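Local coordinates for protein fusarinine C esterase sidJ (Aspergillus fumigatus, PDB 6GUP) that acts as an alpha/beta-hydrolase-type esterase that cleaves the siderophore fusarinine C into fusarinine and releases its iron, at residues N91-A94 with Q95-Y99; R204-D207 with A208-V212; V212-L216 with A217-L221; T227-A231 with R232-S236. All blocks are in the same frame, centred on the assembly; numbering follows the deposited sequence.

Interactions 2, 3 and 4 form one cluster, while interaction 1 stands apart on helix 86-108 beside the central sheet. Interactions 2 and 3 share V212 on strand 211-213, their centres about 17 Å apart. Interaction 4 joins both: A231 N lies 2.7 Å from V212 O and L214 N 2.8 Å from L229 O, each probably a backbone hydrogen bond, and R232 forms a salt bridge to D211. Centres of interactions 3 and 4 are about 9 Å apart. Interaction 1 lies about 26 Å, centre to centre, from interaction 4; its I93 lies near, without touching, the probable nucleophile elbow around S123, whereas interactions 2 and 3 both border the second subunit of the homodimer.

Interaction 1 of 4, residues N91-A94 with Q95-Y99; sequences NEIA and QCLKY
I93 and L97, one turn apart on helix 86-108, head a set of local i to i+3 and i to i+4 contacts on a helix that packs against the central sheet of the alpha/beta-hydrolase fold. Their side chains lie alongside each other and point the same way, with I93 CG2 3.9 Å from L97 CD1. The CG2 branch of I93 stands opposite the backbone N (CG1 is the branch at chi1 -71°), which turns it up the helix toward the next turn, where L97 lies.

The backbone supplies the regular bonding. L97 N reaches I93 O at 2.8 Å with an N-H...O angle of 161°, and C96 N reaches E92 O at 2.9 Å. Q95 N to N91 O and K98 N to A94 O complete the set of four.

On another face, Q95 leans back toward the preceding turn. Its CG passes 3.5 Å from N91 O, and its OE1 comes within 3.9 Å of E92 CG. The aliphatic CG of E92, not the carboxylate, does the touching; the polar end is engaged elsewhere, with OE2 hydrogen-bonded to T75 OG1.

I93 and L97 meet Y132 of helix 125-134, and they also touch strand 117-122 through L119 and I117 respectively. C96 and L97 rest on L40 of strand 37-42, so this side of helix 86-108 is buried between sheet and helix.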
loop_
_atom_site.group_PDB
_atom_site.type_symbol
_atom_site.label_atom_id
_atom_site.label_comp_id
_atom_site.label_asym_id
_atom_site.label_seq_id
_atom_site.Cartn_x
_atom_site.Cartn_y
_atom_site.Cartn_z
ATOM N N ASN A 91 8.465 -7.541 -12.316
ATOM C CA ASN A 91 8.970 -6.337 -12.998
ATOM C C ASN A 91 9.276 -5.209 -12.015
ATOM O O ASN A 91 10.283 -4.513 -12.156
ATOM C CB ASN A 91 7.960 -5.819 -14.034
ATOM C CG ASN A 91 7.761 -6.772 -15.200
ATOM O OD1 ASN A 91 6.632 -6.994 -15.638
ATOM N ND2 ASN A 91 8.852 -7.328 -15.717
ATOM N N GLU A 92 8.399 -5.038 -11.031
ATOM C CA GLU A 92 8.540 -3.983 -10.026
ATOM C C GLU A 92 9.654 -4.278 -9.020
ATOM O O GLU A 92 10.334 -3.357 -8.570
ATOM C CB GLU A 92 7.203 -3.742 -9.325
ATOM C CG GLU A 92 6.182 -3.104 -10.260
ATOM C CD GLU A 92 4.751 -3.168 -9.765
ATOM O OE1 GLU A 92 4.487 -3.746 -8.689
ATOM O OE2 GLU A 92 3.873 -2.631 -10.472
ATOM N N ILE A 93 9.840 -5.553 -8.677
ATOM C CA ILE A 93 10.998 -5.983 -7.881
ATOM C C ILE A 93 12.292 -5.650 -8.631
ATOM O O ILE A 93 13.220 -5.087 -8.049
ATOM C CB ILE A 93 10.932 -7.492 -7.528
ATOM C CG1 ILE A 93 9.829 -7.735 -6.489
ATOM C CG2 ILE A 93 12.268 -7.992 -6.979
ATOM C CD1 ILE A 93 9.394 -9.179 -6.356
ATOM N N ALA A 94 12.335 -5.985 -9.919
ATOM C CA ALA A 94 13.490 -5.679 -10.775
ATOM C C ALA A 94 13.793 -4.179 -10.838
ATOM O O ALA A 94 14.961 -3.778 -10.801
ATOM C CB ALA A 94 13.272 -6.231 -12.178
ATOM N N GLN A 95 12.742 -3.363 -10.932
ATOM C CA GLN A 95 12.876 -1.898 -10.873
ATOM C C GLN A 95 13.407 -1.419 -9.522
ATOM O O GLN A 95 14.250 -0.521 -9.471
ATOM C CB GLN A 95 11.541 -1.209 -11.181
ATOM C CG GLN A 95 11.180 -1.206 -12.657
ATOM C CD GLN A 95 9.806 -0.621 -12.928
ATOM O OE1 GLN A 95 8.815 -1.015 -12.309
ATOM N NE2 GLN A 95 9.736 0.319 -13.864
ATOM N N CYS A 96 12.910 -2.019 -8.439
ATOM C CA CYS A 96 13.379 -1.699 -7.087
ATOM C C CYS A 96 14.844 -2.088 -6.878
ATOM O O CYS A 96 15.605 -1.335 -6.268
ATOM C CB CYS A 96 12.510 -2.386 -6.033
ATOM S SG CYS A 96 12.810 -1.797 -4.352
ATOM N N LEU A 97 15.227 -3.261 -7.382
ATOM C CA LEU A 97 16.618 -3.723 -7.320
ATOM C C LEU A 97 17.568 -2.816 -8.098
ATOM O O LEU A 97 18.671 -2.533 -7.625
ATOM C CB LEU A 97 16.743 -5.156 -7.844
ATOM C CG LEU A 97 16.094 -6.260 -7.006
ATOM C CD1 LEU A 97 16.111 -7.570 -7.771
ATOM C CD2 LEU A 97 16.804 -6.424 -5.680
ATOM N N LYS A 98 17.144 -2.375 -9.282
ATOM C CA LYS A 98 17.918 -1.411 -10.073
ATOM C C LYS A 98 18.149 -0.122 -9.296
ATOM O O LYS A 98 19.267 0.398 -9.275
ATOM C CB LYS A 98 17.228 -1.082 -11.402
ATOM C CG LYS A 98 18.020 -0.093 -12.252
ATOM C CD LYS A 98 17.288 0.348 -13.502
ATOM C CE LYS A 98 18.154 1.323 -14.284
ATOM N NZ LYS A 98 17.630 1.586 -15.650
ATOM N N TYR A 99 17.086 0.391 -8.680
ATOM C CA TYR A 99 17.171 1.609 -7.877
ATOM C C TYR A 99 18.132 1.452 -6.696
ATOM O O TYR A 99 18.990 2.309 -6.478
ATOM C CB TYR A 99 15.791 2.033 -7.361
ATOM C CG TYR A 99 15.880 3.161 -6.363
ATOM C CD1 TYR A 99 16.030 4.480 -6.788
ATOM C CD2 TYR A 99 15.861 2.908 -4.990
ATOM C CE1 TYR A 99 16.135 5.519 -5.876
ATOM C CE2 TYR A 99 15.969 3.938 -4.071
ATOM C CZ TYR A 99 16.104 5.243 -4.517
ATOM O OH TYR A 99 16.208 6.269 -3.610
#

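Interaction 2 of 4, residues R204-D207 with A208-V212; sequences RDAD and AGTDV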
loop_
_atom_site.group_PDB
_atom_site.type_symbol
_atom_site.label_atom_id
_atom_site.label_comp_id
_atom_site.label_asym_id
_atom_site.label_seq_id
_atom_site.Cartn_x
_atom_site.Cartn_y
_atom_site.Cartn_z
ATOM N N ARG A 204 -17.839 -17.627 -15.686
ATOM C CA ARG A 204 -18.682 -17.815 -16.869
ATOM C C ARG A 204 -19.386 -16.532 -17.330
ATOM O O ARG A 204 -19.402 -16.235 -18.528
ATOM C CB ARG A 204 -19.744 -18.888 -16.609
ATOM C CG ARG A 204 -19.205 -20.301 -16.447
ATOM C CD ARG A 204 -20.346 -21.308 -16.462
ATOM N NE ARG A 204 -21.276 -21.098 -15.348
ATOM C CZ ARG A 204 -21.231 -21.706 -14.158
ATOM N NH1 ARG A 204 -20.295 -22.611 -13.864
ATOM N NH2 ARG A 204 -22.146 -21.407 -13.240
ATOM N N ASP A 205 -19.958 -15.783 -16.382
ATOM C CA ASP A 205 -20.944 -14.728 -16.684
ATOM C C ASP A 205 -20.452 -13.276 -16.641
ATOM O O ASP A 205 -21.093 -12.409 -17.238
ATOM C CB ASP A 205 -22.151 -14.863 -15.743
ATOM C CG ASP A 205 -22.878 -16.199 -15.890
ATOM O OD1 ASP A 205 -22.510 -17.011 -16.767
ATOM O OD2 ASP A 205 -23.832 -16.438 -15.122
ATOM N N ALA A 206 -19.354 -12.995 -15.937
ATOM C CA ALA A 206 -18.871 -11.611 -15.795
ATOM C C ALA A 206 -18.345 -11.067 -17.121
ATOM O O ALA A 206 -17.794 -11.820 -17.930
ATOM C CB ALA A 206 -17.794 -11.515 -14.723
ATOM N N ASP A 207 -18.523 -9.764 -17.337
ATOM C CA ASP A 207 -18.027 -9.099 -18.547
ATOM C C ASP A 207 -16.502 -9.113 -18.574
ATOM O O ASP A 207 -15.858 -9.133 -17.524
ATOM C CB ASP A 207 -18.532 -7.650 -18.633
ATOM C CG ASP A 207 -20.028 -7.559 -18.893
ATOM O OD1 ASP A 207 -20.533 -8.263 -19.794
ATOM O OD2 ASP A 207 -20.699 -6.766 -18.201
ATOM N N ALA A 208 -15.935 -9.113 -19.779
ATOM C CA ALA A 208 -14.483 -9.120 -19.948
ATOM C C ALA A 208 -13.865 -7.872 -19.319
ATOM O O ALA A 208 -14.401 -6.772 -19.461
ATOM C CB ALA A 208 -14.117 -9.206 -21.418
ATOM N N GLY A 209 -12.763 -8.064 -18.597
ATOM C CA GLY A 209 -12.083 -6.975 -17.895
ATOM C C GLY A 209 -12.591 -6.658 -16.495
ATOM O O GLY A 209 -11.917 -5.935 -15.758
ATOM N N THR A 210 -13.766 -7.175 -16.121
ATOM C CA THR A 210 -14.315 -6.959 -14.781
ATOM C C THR A 210 -13.807 -8.006 -13.798
ATOM O O THR A 210 -13.348 -9.081 -14.197
ATOM C CB THR A 210 -15.861 -6.996 -14.754
ATOM O OG1 THR A 210 -16.330 -8.296 -15.130
ATOM C CG2 THR A 210 -16.447 -5.965 -15.689
ATOM N N ASP A 211 -13.902 -7.673 -12.513
ATOM C CA ASP A 211 -13.586 -8.589 -11.420
ATOM C C ASP A 211 -14.710 -8.551 -10.395
ATOM O O ASP A 211 -15.000 -7.494 -9.831
ATOM C CB ASP A 211 -12.266 -8.194 -10.748
ATOM C CG ASP A 211 -11.060 -8.802 -11.427
ATOM O OD1 ASP A 211 -10.941 -10.047 -11.438
ATOM O OD2 ASP A 211 -10.222 -8.039 -11.950
ATOM N N VAL A 212 -15.337 -9.702 -10.161
ATOM C CA VAL A 212 -16.356 -9.840 -9.127
ATOM C C VAL A 212 -15.642 -10.134 -7.811
ATOM O O VAL A 212 -15.115 -11.231 -7.620
ATOM C CB VAL A 212 -17.363 -10.967 -9.458
ATOM C CG1 VAL A 212 -18.418 -11.091 -8.363
ATOM C CG2 VAL A 212 -18.029 -10.704 -10.803
HETATM O O HOH W 1 -19.124 -8.199 -14.896
#
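D207 O is gripped by two groups of a single residue: T210 OG1 donates to it at 2.6 Å and T210 N at 3.2 Å. The hydroxyl approaches tilted 20° from the carbonyl plane, whereas the amide lies farther above that plane, 39° out of it. The amide bond closes a type II beta turn from D207 to T210, and G209 at its third position has a positive phi.

The T210 side chain reaches back because OG1 sits between its own backbone N and carbonyl carbon (chi1 64°). In this rotamer CG2, opposite the carbonyl carbon of T210, comes within 4.0 Å of D207 CB. Water 1 adds a second route between the same two residues, accepting from D207 N at 3.0 Å and donating to T210 OG1 at 2.8 Å. The threonine hydroxyl thus gives its proton to the carbonyl and receives one from the water, and it holds D207 at both backbone groups: the C=O directly, the N-H through the water.

Just ahead of the turn, A206 CB faces the same hydroxyl and comes within 4.0 Å of V212 CG2, a small apolar touch across the mouth of the turn.

The turn carries the chain from the end of helix 185-205 into strand 211-213. That strand pairs antiparallel with a strand of the second subunit, and M198 of the second subunit packs on D207 and T210.

Interaction 3 of 4, residues V212-L216 with A217-L221; sequences VLLPL and AMTSL
P215 O takes the first i to i+4 amide of helix 216-222. T219 N donates to it at 3.0 Å with a nearly straight N-H...O angle of 170°, and M218 N adds a weak, bent bond (N-H...O 126°). P215 itself occupies the N-cap position. One residue on, S220 N satisfies L216 O at 3.1 Å.

The T219 hydroxyl adds to this. A chi1 of 55° tucks it in against the main chain, where OG1 lies 3.2 Å from P215 O, although the destination of its proton is not settled. Water 2 is held at 2.7 Å from T219 OG1 and donates to L214 O at 2.8 Å, bridging L214 to the helix. The other branch, CG2, packs 3.8 Å from L214 CB. A turn apart on the helix, S220 OG presses close on a methyl, 3.2 Å from L216 CD1.

Facing helix 185-205, P215 and M218 run alongside each other, with P215 CG 3.8 Å from M218 SD. P215 also packs on M198 of that helix, and M218 continues onto V191, K194 and L195.

Three successive carbonyls are thus provided for as the chain passes from strand 211-213 into the helix: L214 O receives the water, while P215 O and L216 O receive backbone amides from the first helical turn.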
loop_
_atom_site.group_PDB
_atom_site.type_symbol
_atom_site.label_atom_id
_atom_site.label_comp_id
_atom_site.label_asym_id
_atom_site.label_seq_id
_atom_site.Cartn_x
_atom_site.Cartn_y
_atom_site.Cartn_z
ATOM N N VAL A 212 -15.337 -9.702 -10.161
ATOM C CA VAL A 212 -16.356 -9.840 -9.127
ATOM C C VAL A 212 -15.642 -10.134 -7.811
ATOM O O VAL A 212 -15.115 -11.231 -7.620
ATOM C CB VAL A 212 -17.363 -10.967 -9.458
ATOM C CG1 VAL A 212 -18.418 -11.091 -8.363
ATOM C CG2 VAL A 212 -18.029 -10.704 -10.803
ATOM N N LEU A 213 -15.618 -9.147 -6.917
ATOM C CA LEU A 213 -15.013 -9.312 -5.598
ATOM C C LEU A 213 -15.975 -10.080 -4.706
ATOM O O LEU A 213 -17.126 -9.671 -4.535
ATOM C CB LEU A 213 -14.683 -7.959 -4.964
ATOM C CG LEU A 213 -13.796 -6.998 -5.759
ATOM C CD1 LEU A 213 -13.538 -5.757 -4.921
ATOM C CD2 LEU A 213 -12.481 -7.636 -6.191
ATOM N N LEU A 214 -15.502 -11.192 -4.148
ATOM C CA LEU A 214 -16.317 -12.020 -3.266
ATOM C C LEU A 214 -16.370 -11.376 -1.879
ATOM O O LEU A 214 -15.461 -10.621 -1.522
ATOM C CB LEU A 214 -15.756 -13.443 -3.186
ATOM C CG LEU A 214 -15.657 -14.186 -4.526
ATOM C CD1 LEU A 214 -14.841 -15.460 -4.378
ATOM C CD2 LEU A 214 -17.034 -14.497 -5.093
ATOM N N PRO A 215 -17.432 -11.661 -1.095
ATOM C CA PRO A 215 -17.586 -11.000 0.206
ATOM C C PRO A 215 -16.460 -11.333 1.180
ATOM O O PRO A 215 -16.096 -12.503 1.330
ATOM C CB PRO A 215 -18.927 -11.539 0.733
ATOM C CG PRO A 215 -19.613 -12.127 -0.446
ATOM C CD PRO A 215 -18.525 -12.617 -1.345
ATOM N N LEU A 216 -15.921 -10.301 1.824
ATOM C CA LEU A 216 -14.830 -10.456 2.789
ATOM C C LEU A 216 -15.295 -11.264 4.007
ATOM O O LEU A 216 -14.535 -12.077 4.538
ATOM C CB LEU A 216 -14.284 -9.078 3.206
ATOM C CG LEU A 216 -12.867 -8.919 3.776
ATOM C CD1 LEU A 216 -12.733 -9.526 5.162
ATOM C CD2 LEU A 216 -11.789 -9.458 2.842
ATOM N N ALA A 217 -16.544 -11.049 4.426
ATOM C CA ALA A 217 -17.169 -11.834 5.500
ATOM C C ALA A 217 -17.026 -13.341 5.280
ATOM O O ALA A 217 -16.698 -14.075 6.209
ATOM C CB ALA A 217 -18.642 -11.471 5.635
ATOM N N MET A 218 -17.266 -13.779 4.044
ATOM C CA MET A 218 -17.200 -15.197 3.670
ATOM C C MET A 218 -15.775 -15.710 3.435
ATOM O O MET A 218 -15.405 -16.754 3.972
ATOM C CB MET A 218 -18.055 -15.447 2.422
ATOM C CG MET A 218 -19.539 -15.200 2.646
ATOM S SD MET A 218 -20.539 -15.405 1.159
ATOM C CE MET A 218 -20.631 -17.186 1.035
ATOM N N THR A 219 -14.987 -14.989 2.633
ATOM C CA THR A 219 -13.643 -15.450 2.234
ATOM C C THR A 219 -12.656 -15.576 3.399
ATOM O O THR A 219 -11.841 -16.498 3.422
ATOM C CB THR A 219 -13.000 -14.542 1.162
ATOM O OG1 THR A 219 -12.970 -13.187 1.625
ATOM C CG2 THR A 219 -13.765 -14.621 -0.154
ATOM N N SER A 220 -12.735 -14.651 4.354
ATOM C CA SER A 220 -11.852 -14.664 5.531
ATOM C C SER A 220 -12.066 -15.843 6.485
ATOM O O SER A 220 -11.172 -16.166 7.270
ATOM C CB SER A 220 -11.963 -13.347 6.301
ATOM O OG SER A 220 -11.301 -12.327 5.583
ATOM N N LEU A 221 -13.240 -16.473 6.423
ATOM C CA LEU A 221 -13.500 -17.706 7.173
ATOM C C LEU A 221 -12.681 -18.883 6.657
ATOM O O LEU A 221 -12.321 -19.771 7.432
ATOM C CB LEU A 221 -14.982 -18.084 7.117
ATOM C CG LEU A 221 -15.992 -17.072 7.659
ATOM C CD1 LEU A 221 -17.373 -17.705 7.715
ATOM C CD2 LEU A 221 -15.588 -16.535 9.025
HETATM O O HOH W 2 -13.036 -11.215 -0.274
#

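Interaction 4 of 4, residues T227-A231 with R232-S236; sequences TPLSA and RRFLS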
loop_
_atom_site.group_PDB
_atom_site.type_symbol
_atom_site.label_atom_id
_atom_site.label_comp_id
_atom_site.label_asym_id
_atom_site.label_seq_id
_atom_site.Cartn_x
_atom_site.Cartn_y
_atom_site.Cartn_z
ATOM N N THR A 227 -7.047 -11.658 3.033
ATOM C CA THR A 227 -6.986 -10.571 2.051
ATOM C C THR A 227 -8.213 -10.718 1.142
ATOM O O THR A 227 -8.716 -11.835 0.976
ATOM C CB THR A 227 -5.645 -10.583 1.259
ATOM O OG1 THR A 227 -5.610 -9.510 0.314
ATOM C CG2 THR A 227 -5.418 -11.886 0.517
ATOM N N PRO A 228 -8.720 -9.600 0.570
ATOM C CA PRO A 228 -9.877 -9.697 -0.333
ATOM C C PRO A 228 -9.608 -10.574 -1.555
ATOM O O PRO A 228 -8.456 -10.700 -1.978
ATOM C CB PRO A 228 -10.115 -8.240 -0.757
ATOM C CG PRO A 228 -8.822 -7.549 -0.492
ATOM C CD PRO A 228 -8.334 -8.192 0.767
ATOM N N LEU A 229 -10.664 -11.170 -2.103
ATOM C CA LEU A 229 -10.534 -12.111 -3.214
ATOM C C LEU A 229 -11.542 -11.843 -4.321
ATOM O O LEU A 229 -12.747 -11.763 -4.070
ATOM C CB LEU A 229 -10.700 -13.550 -2.712
ATOM C CG LEU A 229 -9.588 -14.122 -1.826
ATOM C CD1 LEU A 229 -9.996 -15.487 -1.294
ATOM C CD2 LEU A 229 -8.267 -14.230 -2.577
ATOM N N SER A 230 -11.033 -11.709 -5.545
ATOM C CA SER A 230 -11.868 -11.729 -6.740
ATOM C C SER A 230 -12.293 -13.169 -7.010
ATOM O O SER A 230 -11.687 -14.115 -6.496
ATOM C CB SER A 230 -11.119 -11.162 -7.952
ATOM O OG SER A 230 -10.096 -12.040 -8.393
ATOM N N ALA A 231 -13.340 -13.321 -7.813
ATOM C CA ALA A 231 -13.832 -14.640 -8.214
ATOM C C ALA A 231 -12.771 -15.434 -8.974
ATOM O O ALA A 231 -12.580 -16.623 -8.715
ATOM C CB ALA A 231 -15.084 -14.500 -9.061
ATOM N N ARG A 232 -12.088 -14.767 -9.903
ATOM C CA ARG A 232 -11.026 -15.404 -10.689
ATOM C C ARG A 232 -9.843 -15.839 -9.835
ATOM O O ARG A 232 -9.286 -16.918 -10.059
ATOM C CB ARG A 232 -10.537 -14.486 -11.810
ATOM C CG ARG A 232 -11.509 -14.402 -12.971
ATOM C CD ARG A 232 -10.914 -13.647 -14.144
ATOM N NE ARG A 232 -10.722 -12.227 -13.863
ATOM C CZ ARG A 232 -10.305 -11.328 -14.757
ATOM N NH1 ARG A 232 -10.031 -11.680 -16.012
ATOM N NH2 ARG A 232 -10.161 -10.058 -14.397
ATOM N N ARG A 233 -9.461 -15.008 -8.869
ATOM C CA ARG A 233 -8.368 -15.358 -7.970
ATOM C C ARG A 233 -8.732 -16.508 -7.045
ATOM O O ARG A 233 -7.919 -17.403 -6.824
ATOM C CB ARG A 233 -7.907 -14.165 -7.141
ATOM C CG ARG A 233 -6.546 -14.440 -6.550
ATOM C CD ARG A 233 -6.021 -13.414 -5.565
ATOM N NE ARG A 233 -5.097 -14.069 -4.635
ATOM C CZ ARG A 233 -3.946 -14.664 -4.975
ATOM N NH1 ARG A 233 -3.515 -14.697 -6.239
ATOM N NH2 ARG A 233 -3.205 -15.239 -4.032
ATOM N N PHE A 234 -9.944 -16.475 -6.500
ATOM C CA PHE A 234 -10.426 -17.548 -5.637
ATOM C C PHE A 234 -10.479 -18.899 -6.367
ATOM O O PHE A 234 -10.123 -19.926 -5.784
ATOM C CB PHE A 234 -11.798 -17.192 -5.056
ATOM C CG PHE A 234 -12.435 -18.309 -4.285
ATOM C CD1 PHE A 234 -12.278 -18.407 -2.906
ATOM C CD2 PHE A 234 -13.180 -19.276 -4.944
ATOM C CE1 PHE A 234 -12.862 -19.449 -2.201
ATOM C CE2 PHE A 234 -13.758 -20.316 -4.247
ATOM C CZ PHE A 234 -13.608 -20.404 -2.874
ATOM N N LEU A 235 -10.929 -18.895 -7.624
ATOM C CA LEU A 235 -10.994 -20.125 -8.436
ATOM C C LEU A 235 -9.641 -20.790 -8.635
ATOM O O LEU A 235 -9.548 -22.017 -8.656
ATOM C CB LEU A 235 -11.622 -19.868 -9.813
ATOM C CG LEU A 235 -13.146 -19.839 -9.904
ATOM C CD1 LEU A 235 -13.560 -19.737 -11.363
ATOM C CD2 LEU A 235 -13.788 -21.060 -9.256
ATOM N N SER A 236 -8.606 -19.971 -8.798
ATOM C CA SER A 236 -7.226 -20.452 -8.869
ATOM C C SER A 236 -6.845 -21.283 -7.640
ATOM O O SER A 236 -6.184 -22.317 -7.763
ATOM C CB SER A 236 -6.263 -19.268 -9.003
ATOM O OG SER A 236 -4.956 -19.705 -9.319
#
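L229 and R233 meet just before and just inside helix 231-238, and the R233 side chain is the one to follow. Its CB lies 3.3 Å from S230 OG, close beside the residue that caps the helix. A chi1 of -163° swings CG away from the residue's own amide nitrogen, and the chain then runs extended to NE, passing obliquely across L229. Both CD and NE come within 3.8 Å of L229 CD2, the methyl lying at the edge of the guanidinium and near its plane. NE is buried here without a polar partner in the model. Farther out, NH1 forms a salt bridge with D249 OD2, so the charged end is paired even though its stem is enclosed.

The other methyl of L229 serves a second residue: CD1 touches F234 CD1 at 4.0 Å, again at an edge, this time of the phenyl ring. L229 therefore divides its two branches between an arginine and an aromatic side chain. F234 itself packs against L195, T196 and A199 of helix 185-205.

S230 is the N-cap. Its chi1 of 71° brings OG round to the first turn, where it takes the R233 amide at 3.1 Å; OG is also hydrogen-bonded to W81 O, so the cap ties the helix start to the W81 loop. F234 N to S230 O at 2.9 Å and L235 N to A231 O continue the helical pattern.

The helix thus begins with a first-turn amide capped by the serine and with a leucine methyl set against CD and NE of the arginine. Burying NE probably costs some solvation, which the salt bridge to D249 may partly repay.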